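Local coordinates for protein CG8862 (Drosophila melanogaster, PDB 3ISM) that probably cleaves DNA and RNA as a magnesium-dependent mitochondrial endonuclease of the EndoG type, captured here in complex with its inhibitor EndoGI, at residues P16-Q21 / H36-L41; V53-T58 / A105-L110. All coordinates share one frame; numbering follows the deposited sequence. Where two conformers were deposited one is given.

How the contacts relate
Contacts 1 and 2, centres 10 Å apart, share two probable hydrogen bonds as well as packing. Strands 40-44 and 49-57 are antiparallel neighbours in the mixed sheet, with 2.8 Å from Phe-54 N to Val-40 O. The second bond, 2.9 Å from His-108 ND1 to Asp-38 OD2, ties the loop of contact 1 to that of contact 2. Contact 1 is remote from the active site, whereas contact 2 borders it: side chain to side chain, Asn-107 is about 5 Å from Glu-141, known to bind magnesium in this protein, and His-108 about 7 Å from His-101, the predicted proton acceptor; the Asn-107 side chain is about 9 Å from the bound magnesium ion.

Contact 1. Residues P16-Q21 / H36-L41; sequences PSRIGQ and HSDYVL
Arg-18 reaches out of helix 16-22 to the carboxylate of Asp-38, and its side chain makes both hydrogen bonds of the contact. CB already points toward the 36-41 loop. CG, set anti to the backbone N, passes the carbonyl of Ser-37, with Arg-18 CG 3.9 Å from Ser-37 O. The bend at chi2 (83°) brings Arg-18 CD within 4.1 Å of Asp-38 OD1. The guanidinium meets the acid side-on, with two nitrogens on one oxygen: Arg-18 NE lies 2.9 Å from Asp-38 OD1 at an N-H...O angle of 148°, and Arg-18 NH2 lies 3.0 Å from the same atom. OD1 sits near the guanidinium plane; NE meets it nearly along its C-O direction and NH2 on the syn side but well out of the carboxylate plane, guanidinium and carboxylate planes being 34° apart. The salt bridge thus runs through one shared oxygen, and OD2 is left to bond His-108. The remaining nitrogen, NH1, turns back to its own helix, where Arg-18 NH1 bonds Gln-21 OE1 at 3.1 Å, and it also bonds His-56 on strand 49-57. The loop is the turn of a beta hairpin joining strands 33-35 and 40-44, closed by a 2.9 Å bond from His-36 N to Tyr-39 O. Ile-19, touching Ser-35 of the outermost strand and Val-40 of the next, sets the N-terminal helix on the border of the mixed sheet. The contact there is apolar: Ile-19 CG2 lies 4.2 Å from Val-40 CG2, the two side chains crossing at about a right angle.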
ATOM      1  N   PRO B  16     -28.666   8.934   7.249  1.00 43.19           N
ATOM      2  CA  PRO B  16     -28.581   7.477   7.446  1.00 42.37           C
ATOM      3  C   PRO B  16     -29.260   6.682   6.323  1.00 41.26           C
ATOM      4  O   PRO B  16     -28.690   5.694   5.839  1.00 41.10           O
ATOM      5  CB  PRO B  16     -29.310   7.253   8.778  1.00 42.70           C
ATOM      6  CG  PRO B  16     -29.223   8.570   9.499  1.00 43.17           C
ATOM      7  CD  PRO B  16     -29.252   9.619   8.424  1.00 43.28           C
ATOM      8  N   SER B  17     -30.449   7.131   5.916  1.00 40.21           N
ATOM      9  CA  SER B  17     -31.207   6.484   4.843  0.50 39.55           C
ATOM     10  C   SER B  17     -30.447   6.489   3.512  1.00 39.11           C
ATOM     11  O   SER B  17     -30.489   5.510   2.770  1.00 39.04           O
ATOM     12  CB  SER B  17     -32.592   7.126   4.676  0.50 39.50           C
ATOM     13  OG  SER B  17     -32.513   8.426   4.108  0.50 39.00           O
ATOM     14  N   ARG B  18     -29.749   7.591   3.224  1.00 38.00           N
ATOM     15  CA  ARG B  18     -29.005   7.741   1.967  1.00 36.55           C
ATOM     16  C   ARG B  18     -27.710   6.927   1.932  1.00 36.10           C
ATOM     17  O   ARG B  18     -27.395   6.306   0.914  1.00 35.79           O
ATOM     18  CB  ARG B  18     -28.724   9.217   1.663  1.00 36.25           C
ATOM     19  CG  ARG B  18     -28.006   9.476   0.339  1.00 34.52           C
ATOM     20  CD  ARG B  18     -28.961   9.514  -0.852  1.00 31.46           C
ATOM     21  NE  ARG B  18     -28.223   9.466  -2.109  1.00 28.28           N
ATOM     22  CZ  ARG B  18     -28.301   8.478  -3.002  1.00 27.39           C
ATOM     23  NH1 ARG B  18     -29.122   7.446  -2.803  1.00 23.95           N
ATOM     24  NH2 ARG B  18     -27.566   8.537  -4.111  1.00 25.59           N
ATOM     25  N   ILE B  19     -26.961   6.924   3.033  1.00 35.52           N
ATOM     26  CA  ILE B  19     -25.779   6.071   3.124  1.00 35.09           C
ATOM     27  C   ILE B  19     -26.166   4.607   2.875  1.00 34.37           C
ATOM     28  O   ILE B  19     -25.528   3.922   2.077  1.00 34.36           O
ATOM     29  CB  ILE B  19     -25.050   6.202   4.480  1.00 35.45           C
ATOM     30  CG1 ILE B  19     -24.762   7.662   4.804  1.00 36.69           C
ATOM     31  CG2 ILE B  19     -23.732   5.426   4.470  1.00 35.63           C
ATOM     32  CD1 ILE B  19     -24.513   7.914   6.302  1.00 40.70           C
ATOM     33  N   GLY B  20     -27.225   4.152   3.545  1.00 33.21           N
ATOM     34  CA  GLY B  20     -27.753   2.807   3.352  1.00 32.19           C
ATOM     35  C   GLY B  20     -28.276   2.549   1.948  1.00 31.48           C
ATOM     36  O   GLY B  20     -28.222   1.419   1.466  1.00 31.82           O
ATOM     37  N   GLN B  21     -28.795   3.586   1.295  1.00 30.39           N
ATOM     38  CA  GLN B  21     -29.145   3.502  -0.126  1.00 29.66           C
ATOM     39  C   GLN B  21     -27.901   3.334  -1.011  1.00 29.27           C
ATOM     40  O   GLN B  21     -27.831   2.412  -1.836  1.00 29.42           O
ATOM     41  CB  GLN B  21     -29.942   4.726  -0.563  1.00 29.41           C
ATOM     42  CG  GLN B  21     -31.424   4.682  -0.193  1.00 29.73           C
ATOM     43  CD  GLN B  21     -32.083   6.042  -0.319  1.00 30.02           C
ATOM     44  OE1 GLN B  21     -31.482   6.990  -0.834  1.00 29.99           O
ATOM     45  NE2 GLN B  21     -33.321   6.151   0.159  1.00 29.63           N
ATOM     46  N   HIS B  36     -20.481  11.750   2.623  1.00 31.80           N
ATOM     47  CA  HIS B  36     -20.906  13.072   2.224  1.00 31.77           C
ATOM     48  C   HIS B  36     -22.401  12.977   1.922  1.00 31.79           C
ATOM     49  O   HIS B  36     -23.024  11.932   2.153  1.00 31.61           O
ATOM     50  CB  HIS B  36     -20.068  13.596   1.048  1.00 31.70           C
ATOM     51  CG  HIS B  36     -18.636  13.834   1.414  1.00 31.76           C
ATOM     52  ND1 HIS B  36     -18.194  15.024   1.952  1.00 31.67           N
ATOM     53  CD2 HIS B  36     -17.560  13.011   1.384  1.00 31.57           C
ATOM     54  CE1 HIS B  36     -16.901  14.936   2.210  1.00 31.50           C
ATOM     55  NE2 HIS B  36     -16.493  13.721   1.882  1.00 31.85           N
ATOM     56  N   SER B  37     -22.978  14.067   1.444  1.00 32.00           N
ATOM     57  CA  SER B  37     -24.395  14.122   1.148  1.00 32.29           C
ATOM     58  C   SER B  37     -24.864  13.176   0.046  1.00 32.09           C
ATOM     59  O   SER B  37     -26.024  12.771   0.050  1.00 32.59           O
ATOM     60  CB  SER B  37     -24.799  15.545   0.790  1.00 32.63           C
ATOM     61  OG  SER B  37     -24.368  16.463   1.782  1.00 34.11           O
ATOM     62  N   ASP B  38     -23.990  12.838  -0.899  1.00 31.54           N
ATOM     63  CA  ASP B  38     -24.412  12.027  -2.051  1.00 31.17           C
ATOM     64  C   ASP B  38     -23.342  11.057  -2.548  1.00 30.69           C
ATOM     65  O   ASP B  38     -23.481  10.475  -3.621  1.00 30.96           O
ATOM     66  CB  ASP B  38     -24.920  12.913  -3.200  1.00 31.02           C
ATOM     67  CG  ASP B  38     -25.844  12.162  -4.170  1.00 31.79           C
ATOM     68  OD1 ASP B  38     -26.708  11.386  -3.705  1.00 32.07           O
ATOM     69  OD2 ASP B  38     -25.723  12.364  -5.405  1.00 32.18           O
ATOM     70  N   TYR B  39     -22.279  10.879  -1.769  1.00 30.22           N
ATOM     71  CA  TYR B  39     -21.323   9.794  -2.015  1.00 29.99           C
ATOM     72  C   TYR B  39     -20.669   9.332  -0.721  1.00 30.01           C
ATOM     73  O   TYR B  39     -20.793   9.994   0.313  1.00 30.34           O
ATOM     74  CB  TYR B  39     -20.278  10.158  -3.084  1.00 29.18           C
ATOM     75  CG  TYR B  39     -19.230  11.199  -2.715  1.00 29.03           C
ATOM     76  CD1 TYR B  39     -17.920  10.821  -2.447  1.00 29.13           C
ATOM     77  CD2 TYR B  39     -19.533  12.558  -2.695  1.00 28.04           C
ATOM     78  CE1 TYR B  39     -16.950  11.759  -2.144  1.00 28.90           C
ATOM     79  CE2 TYR B  39     -18.562  13.506  -2.398  1.00 26.96           C
ATOM     80  CZ  TYR B  39     -17.279  13.101  -2.125  1.00 28.65           C
ATOM     81  OH  TYR B  39     -16.297  14.029  -1.820  1.00 29.53           O
ATOM     82  N   VAL B  40     -20.017   8.178  -0.780  1.00 29.53           N
ATOM     83  CA  VAL B  40     -19.317   7.613   0.372  1.00 30.40           C
ATOM     84  C   VAL B  40     -17.835   7.465   0.017  1.00 30.83           C
ATOM     85  O   VAL B  40     -17.498   7.128  -1.115  1.00 30.75           O
ATOM     86  CB  VAL B  40     -19.943   6.259   0.825  1.00 29.90           C
ATOM     87  CG1 VAL B  40     -19.218   5.694   2.039  1.00 29.79           C
ATOM     88  CG2 VAL B  40     -21.427   6.436   1.155  1.00 29.46           C
ATOM     89  N   LEU B  41     -16.962   7.743   0.978  1.00 31.37           N
ATOM     90  CA  LEU B  41     -15.525   7.760   0.732  1.00 32.27           C
ATOM     91  C   LEU B  41     -14.756   6.986   1.795  1.00 32.00           C
ATOM     92  O   LEU B  41     -14.951   7.219   2.980  1.00 32.65           O
ATOM     93  CB  LEU B  41     -15.036   9.209   0.691  1.00 32.43           C
ATOM     94  CG  LEU B  41     -13.538   9.474   0.469  1.00 34.70           C
ATOM     95  CD1 LEU B  41     -13.393  10.502  -0.642  1.00 35.74           C
ATOM     96  CD2 LEU B  41     -12.877   9.986   1.717  1.00 36.46           C
TER

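Contact 2. Residues V53-T58 / A105-L110; sequences VFEHLT and AGNHRL
Glu-55 takes two N-H groups from the 105-110 loop on one carboxylate oxygen. Its CG lies beside the backbone N (chi1 -63°) and the chain runs extended beyond it, which carries the carboxylate from strand 49-57 across to the loop. His-108 NE2 donates to Glu-55 OE2 at 2.6 Å, on the anti lone pair of that oxygen, though the oxygen is tilted 22° from the ring plane. Asn-107 ND2 reaches Glu-55 OE2 at 2.9 Å on the syn side, out of the carboxylate plane, and this bond is the straighter one, at 165°. The amide holds OE2 almost in its own plane, and its other end, OD1, is bonded by Arg-145. Asn-107 CB lies over the rim of the His-108 imidazole, 3.4 Å above its plane. Next to the polar group, Leu-57 CD2 packs at 3.8 Å on Asn-107 CB. This loop follows strand 98-101, which carries His-101, the predicted proton acceptor of this His-Me finger nuclease, and it leads to helix 112-116. Replacing Glu-55 by a leucine would probably leave both His-108 NE2 and Asn-107 ND2 without their buried acceptor, and the imidazole and amide less firmly fixed in rotation. With Asp-38 bonded to ND1 and Glu-55 to NE2, the imidazole has a carboxylate at each nitrogen, an arrangement that would tend to stabilise positive charge on the ring.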
ATOM      1  N   VAL B  53     -14.343   5.312  -3.599  1.00 27.73           N
ATOM      2  CA  VAL B  53     -15.573   6.041  -3.344  1.00 27.60           C
ATOM      3  C   VAL B  53     -16.742   5.195  -3.880  1.00 27.81           C
ATOM      4  O   VAL B  53     -16.539   4.317  -4.737  1.00 26.81           O
ATOM      5  CB  VAL B  53     -15.593   7.444  -4.001  1.00 28.00           C
ATOM      6  CG1 VAL B  53     -14.481   8.320  -3.476  1.00 27.60           C
ATOM      7  CG2 VAL B  53     -15.519   7.329  -5.527  1.00 28.17           C
ATOM      8  N   PHE B  54     -17.946   5.466  -3.376  1.00 27.19           N
ATOM      9  CA  PHE B  54     -19.119   4.737  -3.796  1.00 27.76           C
ATOM     10  C   PHE B  54     -20.255   5.708  -4.132  1.00 27.39           C
ATOM     11  O   PHE B  54     -20.476   6.703  -3.435  1.00 27.17           O
ATOM     12  CB  PHE B  54     -19.568   3.718  -2.734  1.00 28.28           C
ATOM     13  CG  PHE B  54     -19.972   2.400  -3.320  1.00 29.66           C
ATOM     14  CD1 PHE B  54     -19.100   1.316  -3.283  1.00 31.36           C
ATOM     15  CD2 PHE B  54     -21.193   2.264  -3.980  1.00 29.57           C
ATOM     16  CE1 PHE B  54     -19.459   0.096  -3.872  1.00 33.12           C
ATOM     17  CE2 PHE B  54     -21.552   1.056  -4.574  1.00 32.24           C
ATOM     18  CZ  PHE B  54     -20.678  -0.030  -4.529  1.00 30.52           C
ATOM     19  N   GLU B  55     -20.963   5.414  -5.213  1.00 26.80           N
ATOM     20  CA  GLU B  55     -22.014   6.306  -5.717  1.00 26.38           C
ATOM     21  C   GLU B  55     -23.210   5.479  -6.143  1.00 26.05           C
ATOM     22  O   GLU B  55     -23.062   4.354  -6.607  1.00 25.08           O
ATOM     23  CB  GLU B  55     -21.515   7.123  -6.911  1.00 25.71           C
ATOM     24  CG  GLU B  55     -20.337   8.096  -6.621  1.00 26.34           C
ATOM     25  CD  GLU B  55     -19.710   8.651  -7.915  1.00 26.83           C
ATOM     26  OE1 GLU B  55     -19.205   7.847  -8.730  1.00 27.00           O
ATOM     27  OE2 GLU B  55     -19.719   9.884  -8.122  1.00 25.82           O
ATOM     28  N   HIS B  56     -24.399   6.047  -5.963  1.00 26.10           N
ATOM     29  CA  HIS B  56     -25.611   5.466  -6.484  1.00 25.99           C
ATOM     30  C   HIS B  56     -26.256   6.531  -7.360  1.00 26.26           C
ATOM     31  O   HIS B  56     -26.734   7.543  -6.858  1.00 26.40           O
ATOM     32  CB  HIS B  56     -26.548   5.014  -5.349  1.00 25.57           C
ATOM     33  CG  HIS B  56     -27.989   4.903  -5.762  1.00 24.71           C
ATOM     34  ND1 HIS B  56     -29.010   5.495  -5.055  1.00 24.82           N
ATOM     35  CD2 HIS B  56     -28.572   4.292  -6.823  1.00 22.96           C
ATOM     36  CE1 HIS B  56     -30.164   5.252  -5.658  1.00 24.07           C
ATOM     37  NE2 HIS B  56     -29.925   4.528  -6.737  1.00 24.63           N
ATOM     38  N   LEU B  57     -26.248   6.291  -8.669  1.00 26.38           N
ATOM     39  CA  LEU B  57     -26.714   7.263  -9.649  1.00 26.23           C
ATOM     40  C   LEU B  57     -28.089   6.894 -10.194  1.00 26.16           C
ATOM     41  O   LEU B  57     -28.398   5.708 -10.423  1.00 25.74           O
ATOM     42  CB  LEU B  57     -25.730   7.383 -10.823  1.00 26.13           C
ATOM     43  CG  LEU B  57     -24.217   7.363 -10.556  1.00 27.37           C
ATOM     44  CD1 LEU B  57     -23.466   7.535 -11.890  1.00 27.86           C
ATOM     45  CD2 LEU B  57     -23.770   8.426  -9.539  1.00 26.57           C
ATOM     46  N   THR B  58     -28.907   7.929 -10.377  1.00 25.38           N
ATOM     47  CA  THR B  58     -30.139   7.834 -11.117  1.00 25.67           C
ATOM     48  C   THR B  58     -30.100   8.875 -12.246  1.00 25.55           C
ATOM     49  O   THR B  58     -29.210   9.739 -12.285  1.00 25.41           O
ATOM     50  CB  THR B  58     -31.364   8.107 -10.212  1.00 26.11           C
ATOM     51  OG1 THR B  58     -31.223   9.397  -9.610  1.00 26.49           O
ATOM     52  CG2 THR B  58     -31.482   7.046  -9.108  1.00 25.61           C
ATOM     53  N   ALA B 105     -17.820  15.320 -10.266  1.00 28.53           N
ATOM     54  CA  ALA B 105     -18.721  16.421  -9.942  1.00 28.61           C
ATOM     55  C   ALA B 105     -20.052  16.319 -10.703  1.00 28.76           C
ATOM     56  O   ALA B 105     -21.112  16.705 -10.186  1.00 28.48           O
ATOM     57  CB  ALA B 105     -18.034  17.731 -10.238  1.00 28.45           C
ATOM     58  N   GLY B 106     -19.988  15.762 -11.918  1.00 28.91           N
ATOM     59  CA  GLY B 106     -21.151  15.581 -12.784  1.00 28.86           C
ATOM     60  C   GLY B 106     -22.109  14.468 -12.385  1.00 29.18           C
ATOM     61  O   GLY B 106     -23.191  14.331 -12.956  1.00 29.10           O
ATOM     62  N   ASN B 107     -21.709  13.651 -11.426  1.00 29.12           N
ATOM     63  CA  ASN B 107     -22.558  12.574 -10.933  1.00 29.12           C
ATOM     64  C   ASN B 107     -23.473  13.070  -9.807  1.00 29.32           C
ATOM     65  O   ASN B 107     -24.254  12.296  -9.234  1.00 29.34           O
ATOM     66  CB  ASN B 107     -21.676  11.446 -10.381  1.00 28.63           C
ATOM     67  CG  ASN B 107     -20.784  10.821 -11.429  1.00 28.29           C
ATOM     68  OD1 ASN B 107     -21.040  10.928 -12.627  1.00 27.57           O
ATOM     69  ND2 ASN B 107     -19.736  10.139 -10.980  1.00 25.90           N
ATOM     70  N   HIS B 108     -23.340  14.350  -9.451  1.00 29.44           N
ATOM     71  CA  HIS B 108     -23.977  14.873  -8.233  1.00 29.62           C
ATOM     72  C   HIS B 108     -24.583  16.238  -8.435  1.00 30.08           C
ATOM     73  O   HIS B 108     -24.039  17.245  -7.995  1.00 30.80           O
ATOM     74  CB  HIS B 108     -22.991  14.844  -7.056  1.00 29.48           C
ATOM     75  CG  HIS B 108     -22.345  13.512  -6.889  1.00 28.77           C
ATOM     76  ND1 HIS B 108     -23.010  12.434  -6.346  1.00 28.78           N
ATOM     77  CD2 HIS B 108     -21.137  13.052  -7.289  1.00 29.85           C
ATOM     78  CE1 HIS B 108     -22.226  11.371  -6.391  1.00 31.34           C
ATOM     79  NE2 HIS B 108     -21.084  11.718  -6.961  1.00 31.94           N
ATOM     80  N   ARG B 109     -25.739  16.252  -9.087  1.00 30.47           N
ATOM     81  CA  ARG B 109     -26.347  17.493  -9.534  1.00 30.93           C
ATOM     82  C   ARG B 109     -27.724  17.766  -8.938  1.00 30.75           C
ATOM     83  O   ARG B 109     -28.431  18.648  -9.408  1.00 30.28           O
ATOM     84  CB  ARG B 109     -26.431  17.505 -11.054  1.00 31.16           C
ATOM     85  CG  ARG B 109     -25.086  17.674 -11.738  1.00 32.16           C
ATOM     86  CD  ARG B 109     -25.246  17.310 -13.186  1.00 33.73           C
ATOM     87  NE  ARG B 109     -24.162  17.795 -14.024  1.00 35.12           N
ATOM     88  CZ  ARG B 109     -23.787  17.202 -15.155  1.00 35.23           C
ATOM     89  NH1 ARG B 109     -24.403  16.093 -15.558  1.00 32.11           N
ATOM     90  NH2 ARG B 109     -22.777  17.702 -15.864  1.00 34.26           N
ATOM     91  N   LEU B 110     -28.092  17.024  -7.899  1.00 30.94           N
ATOM     92  CA  LEU B 110     -29.337  17.287  -7.191  1.00 31.58           C
ATOM     93  C   LEU B 110     -29.308  18.648  -6.492  1.00 31.95           C
ATOM     94  O   LEU B 110     -30.326  19.335  -6.409  1.00 31.68           O
ATOM     95  CB  LEU B 110     -29.630  16.178  -6.182  1.00 31.63           C
ATOM     96  CG  LEU B 110     -29.996  14.810  -6.764  1.00 31.48           C
ATOM     97  CD1 LEU B 110     -30.076  13.771  -5.654  1.00 29.91           C
ATOM     98  CD2 LEU B 110     -31.309  14.894  -7.569  1.00 28.54           C
TER